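Long-range contacts in BDI_3064 protein (Parabacteroides distasonis ATCC 8503, PDB 5Z06), which catalyses the hydrolysis of linear beta-1,2-glucan and beta-1,2-glucooligosaccharides, releasing sophorose from the non-reducing end as an exo-acting glycoside hydrolase of family GH144: residues Y6-F11 / T150-L155; K17-Y22 / T655-S660; E69-P74 / F593-Q598; C73-N78 / N313-N318. All blocks are in the same frame, centred on the assembly; numbering follows the deposited sequence.

Contact 1 of 4, residues Y6-F11 / T150-L155; sequences YDYVFF and TNIKKL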
# COMPACT_ATOMS: atom_id res chain seq x y z
N TYR A 6 -13.66 -10.88 0.53
CA TYR A 6 -13.87 -9.81 1.50
C TYR A 6 -15.36 -9.64 1.83
O TYR A 6 -16.25 -10.06 1.08
CB TYR A 6 -13.33 -8.49 0.96
CG TYR A 6 -11.83 -8.45 0.93
CD1 TYR A 6 -11.11 -8.20 2.09
CD2 TYR A 6 -11.12 -8.65 -0.25
CE1 TYR A 6 -9.74 -8.14 2.08
CE2 TYR A 6 -9.74 -8.58 -0.28
CZ TYR A 6 -9.05 -8.34 0.90
OH TYR A 6 -7.69 -8.29 0.90
N ASP A 7 -15.63 -9.03 2.97
CA ASP A 7 -16.91 -8.40 3.16
C ASP A 7 -16.83 -7.02 2.51
O ASP A 7 -15.80 -6.34 2.61
CB ASP A 7 -17.23 -8.30 4.63
CG ASP A 7 -17.24 -9.64 5.29
OD1 ASP A 7 -17.81 -10.59 4.70
OD2 ASP A 7 -16.68 -9.73 6.39
N TYR A 8 -17.90 -6.64 1.82
CA TYR A 8 -18.02 -5.31 1.24
C TYR A 8 -18.49 -4.35 2.33
O TYR A 8 -19.69 -4.25 2.66
CB TYR A 8 -18.97 -5.37 0.09
CG TYR A 8 -19.00 -4.14 -0.76
CD1 TYR A 8 -18.19 -4.04 -1.88
CD2 TYR A 8 -19.89 -3.11 -0.49
CE1 TYR A 8 -18.25 -2.94 -2.69
CE2 TYR A 8 -19.94 -1.99 -1.31
CZ TYR A 8 -19.12 -1.91 -2.40
OH TYR A 8 -19.18 -0.82 -3.21
N VAL A 9 -17.50 -3.67 2.92
CA VAL A 9 -17.68 -2.86 4.11
C VAL A 9 -17.75 -1.39 3.72
O VAL A 9 -16.91 -0.92 2.99
CB VAL A 9 -16.50 -3.09 5.08
CG1 VAL A 9 -16.55 -2.17 6.29
CG2 VAL A 9 -16.48 -4.54 5.53
N PHE A 10 -18.75 -0.68 4.22
CA PHE A 10 -18.83 0.77 4.07
C PHE A 10 -18.10 1.49 5.20
O PHE A 10 -17.54 2.55 5.00
CB PHE A 10 -20.28 1.22 4.04
CG PHE A 10 -21.02 0.71 2.86
CD1 PHE A 10 -20.93 1.37 1.65
CD2 PHE A 10 -21.80 -0.44 2.95
CE1 PHE A 10 -21.61 0.90 0.54
CE2 PHE A 10 -22.49 -0.91 1.84
CZ PHE A 10 -22.40 -0.24 0.64
N PHE A 11 -18.17 0.93 6.40
CA PHE A 11 -17.41 1.46 7.50
C PHE A 11 -17.17 0.42 8.55
O PHE A 11 -18.10 -0.24 9.00
CB PHE A 11 -18.15 2.63 8.12
CG PHE A 11 -17.40 3.26 9.24
CD1 PHE A 11 -16.45 4.22 8.97
CD2 PHE A 11 -17.64 2.89 10.55
CE1 PHE A 11 -15.73 4.80 9.98
CE2 PHE A 11 -16.92 3.47 11.58
CZ PHE A 11 -15.97 4.43 11.30
N THR A 150 -19.67 -9.05 -9.83
CA THR A 150 -19.86 -8.31 -11.07
C THR A 150 -20.61 -6.99 -10.88
O THR A 150 -20.50 -6.12 -11.73
CB THR A 150 -20.66 -9.14 -12.11
OG1 THR A 150 -22.03 -9.25 -11.68
CG2 THR A 150 -20.05 -10.54 -12.33
N ASN A 151 -21.39 -6.85 -9.81
CA ASN A 151 -22.19 -5.62 -9.60
C ASN A 151 -22.09 -4.94 -8.23
O ASN A 151 -22.62 -3.84 -8.06
CB ASN A 151 -23.67 -5.88 -9.95
CG ASN A 151 -24.30 -6.95 -9.08
OD1 ASN A 151 -23.88 -7.17 -7.94
ND2 ASN A 151 -25.32 -7.61 -9.60
N ILE A 152 -21.43 -5.58 -7.26
CA ILE A 152 -21.39 -5.08 -5.87
C ILE A 152 -20.77 -3.68 -5.75
O ILE A 152 -21.23 -2.86 -4.96
CB ILE A 152 -20.69 -6.09 -4.93
CG1 ILE A 152 -20.95 -5.74 -3.47
CG2 ILE A 152 -19.19 -6.19 -5.24
CD1 ILE A 152 -20.56 -6.85 -2.51
N LYS A 153 -19.78 -3.40 -6.58
CA LYS A 153 -19.13 -2.10 -6.60
C LYS A 153 -19.99 -0.96 -7.10
O LYS A 153 -19.60 0.20 -6.94
CB LYS A 153 -17.85 -2.16 -7.43
CG LYS A 153 -16.83 -3.03 -6.74
CD LYS A 153 -15.47 -2.89 -7.36
CE LYS A 153 -14.53 -3.83 -6.64
NZ LYS A 153 -13.23 -3.76 -7.30
N LYS A 154 -21.14 -1.28 -7.69
CA LYS A 154 -22.15 -0.25 -7.96
C LYS A 154 -22.89 0.22 -6.70
O LYS A 154 -23.62 1.22 -6.75
CB LYS A 154 -23.10 -0.74 -9.06
CG LYS A 154 -22.42 -0.72 -10.42
CD LYS A 154 -23.21 -1.44 -11.50
CE LYS A 154 -22.64 -1.07 -12.87
NZ LYS A 154 -23.05 -2.03 -13.92
N LEU A 155 -22.73 -0.49 -5.59
CA LEU A 155 -23.28 -0.08 -4.31
C LEU A 155 -22.25 0.85 -3.68
O LEU A 155 -21.40 0.42 -2.88
CB LEU A 155 -23.59 -1.30 -3.44
CG LEU A 155 -24.48 -2.39 -4.10
CD1 LEU A 155 -24.80 -3.48 -3.09
CD2 LEU A 155 -25.78 -1.83 -4.69
O HOH W 1 -17.88 0.65 -4.91

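Contact 2 of 4, residues K17-Y22 / T655-S660; sequences KGDYFY and TVNWVS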
# COMPACT_ATOMS: atom_id res chain seq x y z
N LYS A 17 -8.59 10.27 12.92
CA LYS A 17 -9.48 10.83 13.90
C LYS A 17 -10.26 11.95 13.27
O LYS A 17 -9.99 12.35 12.14
CB LYS A 17 -8.71 11.37 15.11
CG LYS A 17 -8.09 10.26 15.92
CD LYS A 17 -7.06 10.78 16.91
CE LYS A 17 -6.16 9.64 17.38
NZ LYS A 17 -4.95 10.16 18.06
N GLY A 18 -11.24 12.42 14.03
CA GLY A 18 -11.94 13.66 13.77
C GLY A 18 -13.11 13.50 12.83
O GLY A 18 -14.22 13.73 13.21
N ASP A 19 -12.82 13.13 11.60
CA ASP A 19 -13.81 12.98 10.57
C ASP A 19 -13.41 11.91 9.57
O ASP A 19 -12.26 11.50 9.53
CB ASP A 19 -14.00 14.32 9.85
CG ASP A 19 -12.71 14.87 9.25
OD1 ASP A 19 -12.23 14.38 8.21
OD2 ASP A 19 -12.17 15.82 9.82
N TYR A 20 -14.37 11.48 8.76
CA TYR A 20 -14.23 10.30 7.95
C TYR A 20 -14.26 10.68 6.48
O TYR A 20 -15.26 11.18 5.94
CB TYR A 20 -15.32 9.27 8.26
CG TYR A 20 -15.05 7.97 7.53
CD1 TYR A 20 -13.82 7.31 7.70
CD2 TYR A 20 -15.97 7.42 6.64
CE1 TYR A 20 -13.54 6.14 7.02
CE2 TYR A 20 -15.69 6.24 5.97
CZ TYR A 20 -14.46 5.61 6.17
OH TYR A 20 -14.10 4.46 5.52
N PHE A 21 -13.14 10.43 5.83
CA PHE A 21 -12.94 10.90 4.50
C PHE A 21 -14.04 10.39 3.60
O PHE A 21 -14.61 11.16 2.86
CB PHE A 21 -11.56 10.51 3.94
CG PHE A 21 -11.42 10.90 2.52
CD1 PHE A 21 -11.01 12.17 2.19
CD2 PHE A 21 -11.81 10.04 1.52
CE1 PHE A 21 -10.95 12.57 0.87
CE2 PHE A 21 -11.76 10.44 0.20
CZ PHE A 21 -11.32 11.70 -0.13
N TYR A 22 -14.34 9.11 3.71
CA TYR A 22 -15.30 8.46 2.83
C TYR A 22 -16.72 8.60 3.35
O TYR A 22 -17.43 7.61 3.53
CB TYR A 22 -14.95 6.99 2.70
CG TYR A 22 -13.64 6.77 2.02
CD1 TYR A 22 -13.53 6.89 0.64
CD2 TYR A 22 -12.51 6.45 2.74
CE1 TYR A 22 -12.32 6.68 -0.00
CE2 TYR A 22 -11.30 6.25 2.11
CZ TYR A 22 -11.22 6.35 0.75
OH TYR A 22 -10.01 6.13 0.17
N THR A 655 -4.36 17.19 4.59
CA THR A 655 -5.20 18.30 4.13
C THR A 655 -6.64 17.88 4.05
O THR A 655 -7.51 18.62 4.47
CB THR A 655 -4.67 18.86 2.80
OG1 THR A 655 -3.33 19.29 3.01
CG2 THR A 655 -5.51 20.07 2.32
N VAL A 656 -6.89 16.67 3.54
CA VAL A 656 -8.23 16.13 3.46
C VAL A 656 -8.53 15.09 4.53
O VAL A 656 -9.62 14.49 4.53
CB VAL A 656 -8.51 15.54 2.05
CG1 VAL A 656 -8.18 16.55 0.98
CG2 VAL A 656 -7.75 14.25 1.80
N ASN A 657 -7.58 14.86 5.43
CA ASN A 657 -7.73 13.93 6.56
C ASN A 657 -8.00 12.48 6.09
O ASN A 657 -9.01 11.86 6.41
CB ASN A 657 -8.80 14.38 7.55
CG ASN A 657 -8.65 13.68 8.87
OD1 ASN A 657 -7.54 13.48 9.31
ND2 ASN A 657 -9.74 13.23 9.47
N TRP A 658 -7.03 11.99 5.34
CA TRP A 658 -7.06 10.68 4.71
C TRP A 658 -5.73 9.95 4.99
O TRP A 658 -4.66 10.55 5.00
CB TRP A 658 -7.27 10.85 3.21
CG TRP A 658 -7.25 9.58 2.46
CD1 TRP A 658 -8.31 8.77 2.20
CD2 TRP A 658 -6.11 8.97 1.87
NE1 TRP A 658 -7.90 7.68 1.47
CE2 TRP A 658 -6.55 7.78 1.25
CE3 TRP A 658 -4.76 9.31 1.80
CZ2 TRP A 658 -5.70 6.94 0.57
CZ3 TRP A 658 -3.91 8.48 1.13
CH2 TRP A 658 -4.38 7.31 0.52
N VAL A 659 -5.82 8.66 5.21
CA VAL A 659 -4.66 7.79 5.18
C VAL A 659 -5.03 6.54 4.40
O VAL A 659 -6.17 6.09 4.40
CB VAL A 659 -4.13 7.48 6.60
CG1 VAL A 659 -5.15 6.71 7.41
CG2 VAL A 659 -2.81 6.70 6.53
N SER A 660 -4.05 5.99 3.72
CA SER A 660 -4.26 4.84 2.90
C SER A 660 -4.71 3.67 3.75
O SER A 660 -4.18 3.45 4.84
CB SER A 660 -2.97 4.48 2.20
OG SER A 660 -3.16 3.34 1.45
O HOH W 2 -10.98 10.31 7.38
O HOH W 3 -11.97 13.56 5.78

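Contact 3 of 4, residues E69-P74 / F593-Q598; sequences EIQYCP and FAWNYQ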
# COMPACT_ATOMS: atom_id res chain seq x y z
N GLU A 69 -23.95 10.33 3.54
CA GLU A 69 -23.64 9.01 3.03
C GLU A 69 -22.30 8.52 3.52
O GLU A 69 -21.38 9.32 3.73
CB GLU A 69 -23.68 8.98 1.52
CG GLU A 69 -22.70 9.92 0.86
CD GLU A 69 -22.68 9.74 -0.65
OE1 GLU A 69 -21.57 9.60 -1.21
OE2 GLU A 69 -23.77 9.73 -1.27
N ILE A 70 -22.21 7.21 3.68
CA ILE A 70 -21.01 6.53 4.05
C ILE A 70 -20.58 5.78 2.79
O ILE A 70 -21.26 4.87 2.33
CB ILE A 70 -21.25 5.57 5.21
CG1 ILE A 70 -21.71 6.35 6.44
CG2 ILE A 70 -19.97 4.83 5.56
CD1 ILE A 70 -23.19 6.41 6.62
N GLN A 71 -19.44 6.19 2.26
CA GLN A 71 -18.96 5.70 0.97
C GLN A 71 -18.07 4.49 1.12
O GLN A 71 -17.16 4.44 1.98
CB GLN A 71 -18.22 6.80 0.26
CG GLN A 71 -19.07 8.00 -0.07
CD GLN A 71 -18.26 9.26 -0.29
OE1 GLN A 71 -17.05 9.27 -0.14
NE2 GLN A 71 -18.94 10.35 -0.64
N TYR A 72 -18.32 3.50 0.27
CA TYR A 72 -17.44 2.35 0.16
C TYR A 72 -16.08 2.88 -0.28
O TYR A 72 -16.02 3.66 -1.20
CB TYR A 72 -17.93 1.32 -0.86
CG TYR A 72 -16.89 0.24 -1.11
CD1 TYR A 72 -16.64 -0.73 -0.15
CD2 TYR A 72 -16.15 0.22 -2.28
CE1 TYR A 72 -15.69 -1.71 -0.35
CE2 TYR A 72 -15.20 -0.76 -2.50
CZ TYR A 72 -14.96 -1.72 -1.54
OH TYR A 72 -13.99 -2.68 -1.77
N CYS A 73 -15.03 2.44 0.41
CA CYS A 73 -13.65 2.89 0.14
C CYS A 73 -13.01 1.86 -0.77
O CYS A 73 -12.74 0.76 -0.31
CB CYS A 73 -12.86 2.99 1.48
SG CYS A 73 -11.05 3.13 1.30
N PRO A 74 -12.85 2.16 -2.07
CA PRO A 74 -12.23 1.15 -2.94
C PRO A 74 -10.79 0.90 -2.55
O PRO A 74 -10.08 1.81 -2.14
CB PRO A 74 -12.30 1.77 -4.33
CG PRO A 74 -12.47 3.22 -4.07
CD PRO A 74 -13.35 3.28 -2.86
N PHE A 593 -4.41 6.94 -3.95
CA PHE A 593 -5.03 7.95 -3.11
C PHE A 593 -6.47 7.47 -2.90
O PHE A 593 -6.72 6.27 -2.90
CB PHE A 593 -4.88 9.33 -3.78
CG PHE A 593 -5.38 10.51 -2.96
CD1 PHE A 593 -5.25 10.54 -1.56
CD2 PHE A 593 -6.01 11.58 -3.61
CE1 PHE A 593 -5.72 11.63 -0.84
CE2 PHE A 593 -6.51 12.65 -2.89
CZ PHE A 593 -6.35 12.68 -1.50
N ALA A 594 -7.42 8.38 -2.74
CA ALA A 594 -8.73 8.08 -2.21
C ALA A 594 -9.56 7.24 -3.17
O ALA A 594 -10.24 6.33 -2.76
CB ALA A 594 -9.46 9.39 -1.94
N TRP A 595 -9.49 7.59 -4.45
CA TRP A 595 -10.27 6.97 -5.51
C TRP A 595 -9.47 6.43 -6.69
O TRP A 595 -10.03 5.72 -7.51
CB TRP A 595 -11.24 8.01 -6.06
CG TRP A 595 -12.08 8.56 -4.96
CD1 TRP A 595 -11.96 9.78 -4.37
CD2 TRP A 595 -13.16 7.90 -4.31
NE1 TRP A 595 -12.92 9.93 -3.39
CE2 TRP A 595 -13.66 8.79 -3.33
CE3 TRP A 595 -13.76 6.64 -4.46
CZ2 TRP A 595 -14.72 8.45 -2.49
CZ3 TRP A 595 -14.82 6.30 -3.62
CH2 TRP A 595 -15.30 7.21 -2.66
N ASN A 596 -8.20 6.78 -6.80
CA ASN A 596 -7.41 6.42 -7.97
C ASN A 596 -5.94 6.42 -7.64
O ASN A 596 -5.51 6.94 -6.60
CB ASN A 596 -7.65 7.42 -9.10
CG ASN A 596 -7.49 8.86 -8.64
OD1 ASN A 596 -6.38 9.35 -8.43
ND2 ASN A 596 -8.62 9.54 -8.46
N TYR A 597 -5.17 5.86 -8.57
CA TYR A 597 -3.74 5.93 -8.52
C TYR A 597 -3.34 7.35 -8.90
O TYR A 597 -3.99 8.00 -9.70
CB TYR A 597 -3.16 4.94 -9.50
CG TYR A 597 -1.66 5.01 -9.66
CD1 TYR A 597 -0.80 4.45 -8.69
CD2 TYR A 597 -1.09 5.62 -10.77
CE1 TYR A 597 0.58 4.48 -8.86
CE2 TYR A 597 0.29 5.68 -10.94
CZ TYR A 597 1.12 5.09 -10.00
OH TYR A 597 2.48 5.14 -10.17
N GLN A 598 -2.26 7.81 -8.30
CA GLN A 598 -1.69 9.10 -8.67
C GLN A 598 -0.18 9.02 -8.63
O GLN A 598 0.39 8.38 -7.74
CB GLN A 598 -2.21 10.21 -7.75
CG GLN A 598 -2.14 9.91 -6.27
CD GLN A 598 -2.59 11.10 -5.43
OE1 GLN A 598 -3.47 11.85 -5.81
NE2 GLN A 598 -1.97 11.25 -4.27

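Contact 4 of 4, residues C73-N78 / N313-N318; sequences CPVRGN and NIPGRN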
# COMPACT_ATOMS: atom_id res chain seq x y z
N CYS A 73 -15.03 2.44 0.41
CA CYS A 73 -13.65 2.89 0.14
C CYS A 73 -13.01 1.86 -0.77
O CYS A 73 -12.74 0.76 -0.31
CB CYS A 73 -12.86 2.99 1.48
SG CYS A 73 -11.05 3.13 1.30
N PRO A 74 -12.85 2.16 -2.07
CA PRO A 74 -12.23 1.15 -2.94
C PRO A 74 -10.79 0.90 -2.55
O PRO A 74 -10.08 1.81 -2.14
CB PRO A 74 -12.30 1.77 -4.33
CG PRO A 74 -12.47 3.22 -4.07
CD PRO A 74 -13.35 3.28 -2.86
N VAL A 75 -10.39 -0.36 -2.62
CA VAL A 75 -9.05 -0.72 -2.25
C VAL A 75 -8.54 -1.61 -3.36
O VAL A 75 -9.23 -2.58 -3.75
CB VAL A 75 -9.02 -1.45 -0.90
CG1 VAL A 75 -7.59 -1.82 -0.54
CG2 VAL A 75 -9.64 -0.60 0.19
N ARG A 76 -7.35 -1.28 -3.86
CA ARG A 76 -6.71 -2.04 -4.92
C ARG A 76 -6.80 -3.53 -4.61
O ARG A 76 -6.51 -3.98 -3.49
CB ARG A 76 -5.25 -1.61 -5.03
CG ARG A 76 -4.41 -2.40 -6.02
CD ARG A 76 -2.97 -1.93 -5.97
NE ARG A 76 -2.88 -0.57 -6.47
CZ ARG A 76 -2.51 -0.20 -7.70
NH1 ARG A 76 -2.12 -1.08 -8.63
NH2 ARG A 76 -2.52 1.09 -7.99
N GLY A 77 -7.24 -4.29 -5.61
CA GLY A 77 -7.34 -5.75 -5.46
C GLY A 77 -8.44 -6.27 -4.56
O GLY A 77 -8.53 -7.49 -4.37
N ASN A 78 -9.29 -5.38 -4.01
CA ASN A 78 -10.48 -5.78 -3.25
C ASN A 78 -11.59 -5.88 -4.28
O ASN A 78 -12.29 -4.89 -4.59
CB ASN A 78 -10.85 -4.79 -2.13
CG ASN A 78 -9.90 -4.83 -0.95
OD1 ASN A 78 -10.34 -4.75 0.20
ND2 ASN A 78 -8.60 -4.90 -1.21
N ASN A 313 -0.61 -5.65 -2.83
CA ASN A 313 -0.96 -4.82 -1.69
C ASN A 313 -1.73 -5.64 -0.68
O ASN A 313 -2.31 -6.66 -1.03
CB ASN A 313 -1.79 -3.58 -2.11
CG ASN A 313 -3.11 -3.96 -2.73
OD1 ASN A 313 -3.14 -4.40 -3.88
ND2 ASN A 313 -4.19 -3.82 -1.97
N ILE A 314 -1.72 -5.15 0.56
CA ILE A 314 -2.47 -5.73 1.68
C ILE A 314 -3.24 -4.59 2.36
O ILE A 314 -2.62 -3.57 2.74
CB ILE A 314 -1.51 -6.43 2.67
CG1 ILE A 314 -0.61 -7.44 1.91
CG2 ILE A 314 -2.28 -7.11 3.80
CD1 ILE A 314 0.37 -8.21 2.81
N PRO A 315 -4.56 -4.72 2.51
CA PRO A 315 -5.33 -5.85 2.02
C PRO A 315 -5.60 -5.71 0.54
O PRO A 315 -6.03 -4.65 0.07
CB PRO A 315 -6.63 -5.73 2.79
CG PRO A 315 -6.79 -4.26 3.04
CD PRO A 315 -5.40 -3.75 3.23
N GLY A 316 -5.33 -6.78 -0.20
CA GLY A 316 -5.56 -6.81 -1.64
C GLY A 316 -5.98 -8.20 -2.07
O GLY A 316 -6.68 -8.89 -1.32
N ARG A 317 -5.57 -8.60 -3.27
CA ARG A 317 -5.71 -9.98 -3.70
C ARG A 317 -4.89 -10.82 -2.78
O ARG A 317 -3.76 -10.48 -2.44
CB ARG A 317 -5.20 -10.18 -5.12
CG ARG A 317 -6.00 -9.41 -6.14
CD ARG A 317 -7.43 -9.91 -6.23
NE ARG A 317 -8.08 -9.20 -7.32
CZ ARG A 317 -7.99 -9.56 -8.60
NH1 ARG A 317 -7.30 -10.63 -8.98
NH2 ARG A 317 -8.61 -8.83 -9.52
N ASN A 318 -5.48 -11.92 -2.34
CA ASN A 318 -4.82 -12.84 -1.46
C ASN A 318 -3.69 -13.59 -2.19
O ASN A 318 -2.65 -13.91 -1.60
CB ASN A 318 -5.86 -13.79 -0.88
CG ASN A 318 -5.26 -14.80 0.07
OD1 ASN A 318 -5.42 -16.02 -0.11
ND2 ASN A 318 -4.55 -14.30 1.07

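Contact 1 of 4, residues Y6-F11 / T150-L155
Y8 and I152 mark the closest approach of the two backbones, their CA atoms 7.9 Å apart, where an extended segment that turns a corner at F10 passes a helix-like turn at I152-K154. With CG anti to the backbone N (chi1 -169°), the Y8 ring is carried straight across the gap. I152 lies over one face of it, CG1 3.8 Å from the ring centroid in a CH-pi contact, while its CD1 reaches back to within 3.4 Å of Y8 CB; a branched, purely apolar side chain suits such a flat surface. Beyond the ring, Y8 OH donates a 2.6 Å hydrogen bond to L155 O, approaching from above the carbonyl plane. The same hydroxyl accepts a hydrogen bond from a water that also donates to K153 O at 2.7 Å, so the buried phenol is used both as donor and as acceptor. The amine of K153 forms a salt bridge with D79. F10 adds its ring edge, CE1 3.5 Å from L155 O. Strand 9-11 pairs with 169-180 in one antiparallel sheet and L155 begins a strand of another, an interface typical of a beta-sandwich, here with a calcium ion about 12 Å from the F10 side chain.

Contact 2 of 4, residues K17-Y22 / T655-S660
V656 opens the contact against F21: its CG2 packs 3.7 Å from F21 CE1, and its carbonyl oxygen lies at the edge of the same ring, near the ring plane. N657 follows with left-handed backbone angles, which asparagine tolerates better than most residues. Its ND2 gives one hydrogen to K17 O at 2.8 Å and the other to D19 OD1 at 3.0 Å; both acceptors lie close to the amide plane, but the carboxylate is met from above its own plane. The other oxygen of D19 forms a salt bridge with R37. With an alanine here, K17 O and D19 OD1 would probably both lose these donors, and the 17-22 loop would be less firmly held. N657 O accepts from a water that also bridges D19 O and F21 N. Together N657 and W658 face N653 in a G1 beta bulge, set in the small antiparallel sheet that includes strands 652-653 and 658-659, within the glycoamylase-like part of the enzyme. W658 then turns the edge of its pyrrole ring to the face of F21, centroids 5.0 Å apart and planes at 74°. Its NE1 donates to Y22 OH at 2.9 Å, the tyrosine oxygen lying near the indole plane and hydrogen-bonded also to A594 O.

Contact 3 of 4, residues E69-P74 / F593-Q598
Q71, which meets W595 through its amide oxygen, is held by a 2.8 Å hydrogen bond from its NE2 to OE1 of E69, two residues back on the same face of the strand. The bond is fairly straight, with 158° at the hydrogen; it lies close to the amide plane and reaches the carboxylate on its anti side. E69 is itself positioned by R108 and Y67, which both engage OE2, so a second shell fixes the rotation of the amide. With NE2 committed, OE1 is turned to the rim of the indole, 3.4 Å from W595 CZ2 and near the ring plane, where it faces the slightly positive ring hydrogens. The amide and ring planes stand 61° apart. W595 belongs to the loop of a beta hairpin whose strands are 590-592 and 597-599; F593 N bonds to N596 O at 2.9 Å to close that loop. The CB of W595 points away from the other segment, but with CG anti to the carbonyl carbon (chi1 -56°) the long indole swings back to it, a span few other residues could bridge. Past the end of strand 65-71, P74 lays CD 3.4 Å from W595 CZ3 and CG 3.7 Å from CE3, meeting the six-membered ring obliquely. The rigid proline ring offers a compact apolar surface suited to the indole. Y72 adds its carbonyl oxygen, 3.8 Å from CZ3, while the ring of Y22 meets W595 edge-to-face.

Contact 4 of 4, residues C73-N78 / N313-N318
R76 and N313 share the first of the hydrogen bonds, N313 ND2 to R76 O at 2.8 Å. N78 ND2, from within the same turn, donates to R76 O at 3.2 Å from the opposite face of the carbonyl, so two amides clamp one carbonyl oxygen. N78 ND2 also gives 2.9 Å to P315 O; its CG, anti to the carbonyl carbon (chi1 -72°), sets the amide between the two acceptors. A leucine replacing N78 would probably leave P315 O without this donor and R76 O gripped from one face alone. Backbone shape comes next: V75-N78 is a type II beta turn closed by N78 N to V75 O, and G77 takes its positive phi where a side chain would clash with R317 N. G316 CA adds a CH...O contact to R76 O at 3.5 Å. Nonpolar contacts are sparse: V75 CG1 sits 4.4 Å from CG of the cis-proline P315. The R76 methylenes pass beside the polar N313 OD1. Of the charges, R76 pairs with D592 and E312, and R317 with D79. Neutral amides thus satisfy backbone carbonyls while both arginines spend their charge on acids beyond the contact, so the join depends on directed bonds and on glycine's small size more than on apolar packing.

Overall arrangement
Contact 1 is buried within the N-terminal beta-sandwich and joins parts of its two sheets, whereas contacts 2, 3 and 4 tie that domain to later parts of the chain. Contacts 3 and 4 share C73 and P74: one continuous run leaving strand 65-71 meets first the 590-599 hairpin and then the 313-318 segment. Contacts 2 and 3 are partly buried and each turns on an indole, W658 set among other rings in the one and W595 against a proline and an amide in the other, with Y22 linking them through its backbone bond to Q71. Contact 4, buried and nearest the chain's centre, relies instead on amides and carbonyls; Y6 OH bonding to G316 O connects it to contact 1.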